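Local coordinates for protein Cd1 (Flavonifractor plautii, PDB 7D39) that binds flavin mononucleotide and, as a flavone reductase, probably reduces the carbon-carbon double bond of flavones and flavonols to start their breakdown by gut bacteria, at residues 1-6 with 82-87. Numbering follows the deposited sequence.
Sequences MKILGI and GIVFST
Strands 2-6 and 82-87 are neighbours in the five-stranded parallel beta-sheet (strand order 2-1-3-4-5) of a flavodoxin-like fold, with 82-87 in the middle, and five backbone hydrogen bonds tie them. The ladder begins loosely, with Gly82 N to Lys2 O at 3.3 Å and bent to 151°. It tightens along the strands, and Ile6 N lies 2.8 Å from Val84 O. Gly82 has no side chain, and Ile3 lies over its backbone: a chi2 of -65° turns CD1 of Ile3 back to 3.6 Å from Gly82 CA. On the same face, Ile3 CG2 meets Val84 CG2. The other face bears Leu4, Ile6, Ile83 and Phe85. Here Ile6 CG2, set anti to the backbone N, rests over one face of the Phe85 ring, 3.9 Å from the centroid, a CH-pi contact; the other branch sends CD1 to Ile83 CG2 at 4.1 Å. Branched and aromatic residues suit these buried strands, filling the layers between sheet and helices. Helix 184-202 packs on Ile3 and Val84, while the Phe85 ring meets Phe98 of helix 96-109 edge-to-face. Near the bound flavin mononucleotide, Ser86 OG is hydrogen-bonded to Asn15 OD1. Strand 32-37 flanks 2-6 on its outer side, and strand 138-144 continues the sheet beyond 82-87.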
HETATM    1  N   MSE A   1       2.965  21.909  -7.146  1.00 39.47           N
HETATM    2  CA  MSE A   1       2.752  20.617  -6.573  1.00 40.95           C
HETATM    3  C   MSE A   1       1.302  20.279  -6.736  1.00 39.30           C
HETATM    4  O   MSE A   1       0.457  21.121  -6.536  1.00 39.32           O
HETATM    5  CB  MSE A   1       3.286  20.575  -5.151  1.00 47.10           C
HETATM    6  CG  MSE A   1       2.304  20.925  -4.051  1.00 51.75           C
HETATM    7 SE   MSE A   1       2.759  22.650  -3.205  0.41 65.34          SE
HETATM    8  CE  MSE A   1       2.920  23.618  -4.892  1.00 51.18           C
ATOM      9  N   LYS A   2       1.028  19.062  -7.164  1.00 36.07           N
ATOM     10  CA  LYS A   2      -0.288  18.560  -7.463  1.00 39.42           C
ATOM     11  C   LYS A   2      -0.636  17.491  -6.463  1.00 35.70           C
ATOM     12  O   LYS A   2       0.029  16.499  -6.392  1.00 28.15           O
ATOM     13  CB  LYS A   2      -0.228  17.899  -8.807  1.00 41.76           C
ATOM     14  CG  LYS A   2      -1.380  18.105  -9.735  1.00 47.65           C
ATOM     15  CD  LYS A   2      -0.797  18.301 -11.123  1.00 54.95           C
ATOM     16  CE  LYS A   2      -1.719  17.844 -12.239  1.00 57.58           C
ATOM     17  NZ  LYS A   2      -1.957  16.379 -12.257  1.00 61.77           N
ATOM     18  N   ILE A   3      -1.677  17.708  -5.686  1.00 33.99           N
ATOM     19  CA  ILE A   3      -2.150  16.726  -4.743  1.00 28.15           C
ATOM     20  C   ILE A   3      -3.453  16.083  -5.184  1.00 28.93           C
ATOM     21  O   ILE A   3      -4.399  16.763  -5.500  1.00 26.07           O
ATOM     22  CB  ILE A   3      -2.274  17.315  -3.336  1.00 32.81           C
ATOM     23  CG1 ILE A   3      -0.932  17.830  -2.848  1.00 28.36           C
ATOM     24  CG2 ILE A   3      -2.859  16.316  -2.371  1.00 28.99           C
ATOM     25  CD1 ILE A   3       0.103  16.762  -2.665  1.00 26.36           C
ATOM     26  N   LEU A   4      -3.470  14.762  -5.206  1.00 25.60           N
ATOM     27  CA  LEU A   4      -4.664  13.984  -5.432  1.00 23.94           C
ATOM     28  C   LEU A   4      -5.239  13.407  -4.154  1.00 24.39           C
ATOM     29  O   LEU A   4      -4.575  12.751  -3.420  1.00 26.06           O
ATOM     30  CB  LEU A   4      -4.405  12.878  -6.445  1.00 25.74           C
ATOM     31  CG  LEU A   4      -5.520  11.909  -6.819  1.00 23.22           C
ATOM     32  CD1 LEU A   4      -6.606  12.561  -7.622  1.00 22.46           C
ATOM     33  CD2 LEU A   4      -4.985  10.709  -7.556  1.00 21.85           C
ATOM     34  N   GLY A   5      -6.500  13.684  -3.923  1.00 25.36           N
ATOM     35  CA  GLY A   5      -7.285  13.030  -2.917  1.00 21.92           C
ATOM     36  C   GLY A   5      -8.222  11.956  -3.406  1.00 21.25           C
ATOM     37  O   GLY A   5      -8.976  12.138  -4.316  1.00 23.14           O
ATOM     38  N   ILE A   6      -8.154  10.831  -2.752  1.00 20.67           N
ATOM     39  CA  ILE A   6      -8.965   9.681  -3.043  1.00 25.57           C
ATOM     40  C   ILE A   6      -9.761   9.256  -1.819  1.00 21.55           C
ATOM     41  O   ILE A   6      -9.231   9.153  -0.761  1.00 19.70           O
ATOM     42  CB  ILE A   6      -8.124   8.486  -3.536  1.00 23.67           C
ATOM     43  CG1 ILE A   6      -7.243   8.875  -4.712  1.00 20.17           C
ATOM     44  CG2 ILE A   6      -9.008   7.291  -3.800  1.00 19.19           C
ATOM     45  CD1 ILE A   6      -6.210   7.855  -5.081  1.00 19.98           C
ATOM     46  N   GLY A  82       1.757  14.135  -4.901  1.00 27.17           N
ATOM     47  CA  GLY A  82       1.446  13.601  -3.590  1.00 24.98           C
ATOM     48  C   GLY A  82      -0.010  13.189  -3.572  1.00 30.51           C
ATOM     49  O   GLY A  82      -0.828  13.697  -4.345  1.00 24.90           O
ATOM     50  N   ILE A  83      -0.322  12.237  -2.692  1.00 32.26           N
ATOM     51  CA  ILE A  83      -1.629  11.588  -2.652  1.00 22.70           C
ATOM     52  C   ILE A  83      -2.089  11.461  -1.209  1.00 25.64           C
ATOM     53  O   ILE A  83      -1.315  11.069  -0.328  1.00 23.84           O
ATOM     54  CB  ILE A  83      -1.610  10.190  -3.299  1.00 23.90           C
ATOM     55  CG1 ILE A  83      -1.135  10.246  -4.736  1.00 22.34           C
ATOM     56  CG2 ILE A  83      -2.966   9.536  -3.218  1.00 21.34           C
ATOM     57  CD1 ILE A  83      -1.081   8.885  -5.367  1.00 21.82           C
ATOM     58  N   VAL A  84      -3.371  11.743  -0.994  1.00 22.20           N
ATOM     59  CA  VAL A  84      -4.052  11.546   0.279  1.00 21.94           C
ATOM     60  C   VAL A  84      -5.201  10.583   0.021  1.00 22.69           C
ATOM     61  O   VAL A  84      -6.066  10.847  -0.822  1.00 21.26           O
ATOM     62  CB  VAL A  84      -4.558  12.876   0.869  1.00 26.29           C
ATOM     63  CG1 VAL A  84      -5.092  12.680   2.263  1.00 24.09           C
ATOM     64  CG2 VAL A  84      -3.442  13.853   0.909  1.00 35.47           C
ATOM     65  N   PHE A  85      -5.206   9.467   0.706  1.00 20.71           N
ATOM     66  CA  PHE A  85      -6.127   8.397   0.509  1.00 21.85           C
ATOM     67  C   PHE A  85      -6.882   8.133   1.794  1.00 23.68           C
ATOM     68  O   PHE A  85      -6.305   7.727   2.765  1.00 21.83           O
ATOM     69  CB  PHE A  85      -5.338   7.162   0.104  1.00 19.71           C
ATOM     70  CG  PHE A  85      -6.120   6.140  -0.634  1.00 19.14           C
ATOM     71  CD1 PHE A  85      -5.567   5.479  -1.689  1.00 21.24           C
ATOM     72  CD2 PHE A  85      -7.390   5.832  -0.266  1.00 19.04           C
ATOM     73  CE1 PHE A  85      -6.271   4.544  -2.363  1.00 18.35           C
ATOM     74  CE2 PHE A  85      -8.092   4.888  -0.930  1.00 18.93           C
ATOM     75  CZ  PHE A  85      -7.544   4.245  -1.975  1.00 20.25           C
ATOM     76  N   SER A  86      -8.173   8.364   1.783  1.00 19.63           N
ATOM     77  CA  SER A  86      -9.030   8.074   2.905  1.00 19.50           C
ATOM     78  C   SER A  86      -9.878   6.828   2.720  1.00 18.89           C
ATOM     79  O   SER A  86     -10.608   6.744   1.809  1.00 23.13           O
ATOM     80  CB  SER A  86      -9.891   9.275   3.225  1.00 19.84           C
ATOM     81  OG  SER A  86     -10.509   9.187   4.451  1.00 21.98           O
ATOM     82  N   THR A  87      -9.765   5.863   3.602  1.00 20.45           N
ATOM     83  CA  THR A  87     -10.472   4.604   3.435  1.00 22.05           C
ATOM     84  C   THR A  87     -11.313   4.292   4.659  1.00 18.17           C
ATOM     85  O   THR A  87     -10.874   4.507   5.792  1.00 20.74           O
ATOM     86  CB  THR A  87      -9.501   3.436   3.194  1.00 23.92           C
ATOM     87  OG1 THR A  87     -10.249   2.224   3.014  1.00 22.73           O
ATOM     88  CG2 THR A  87      -8.582   3.267   4.380  1.00 20.11           C
TER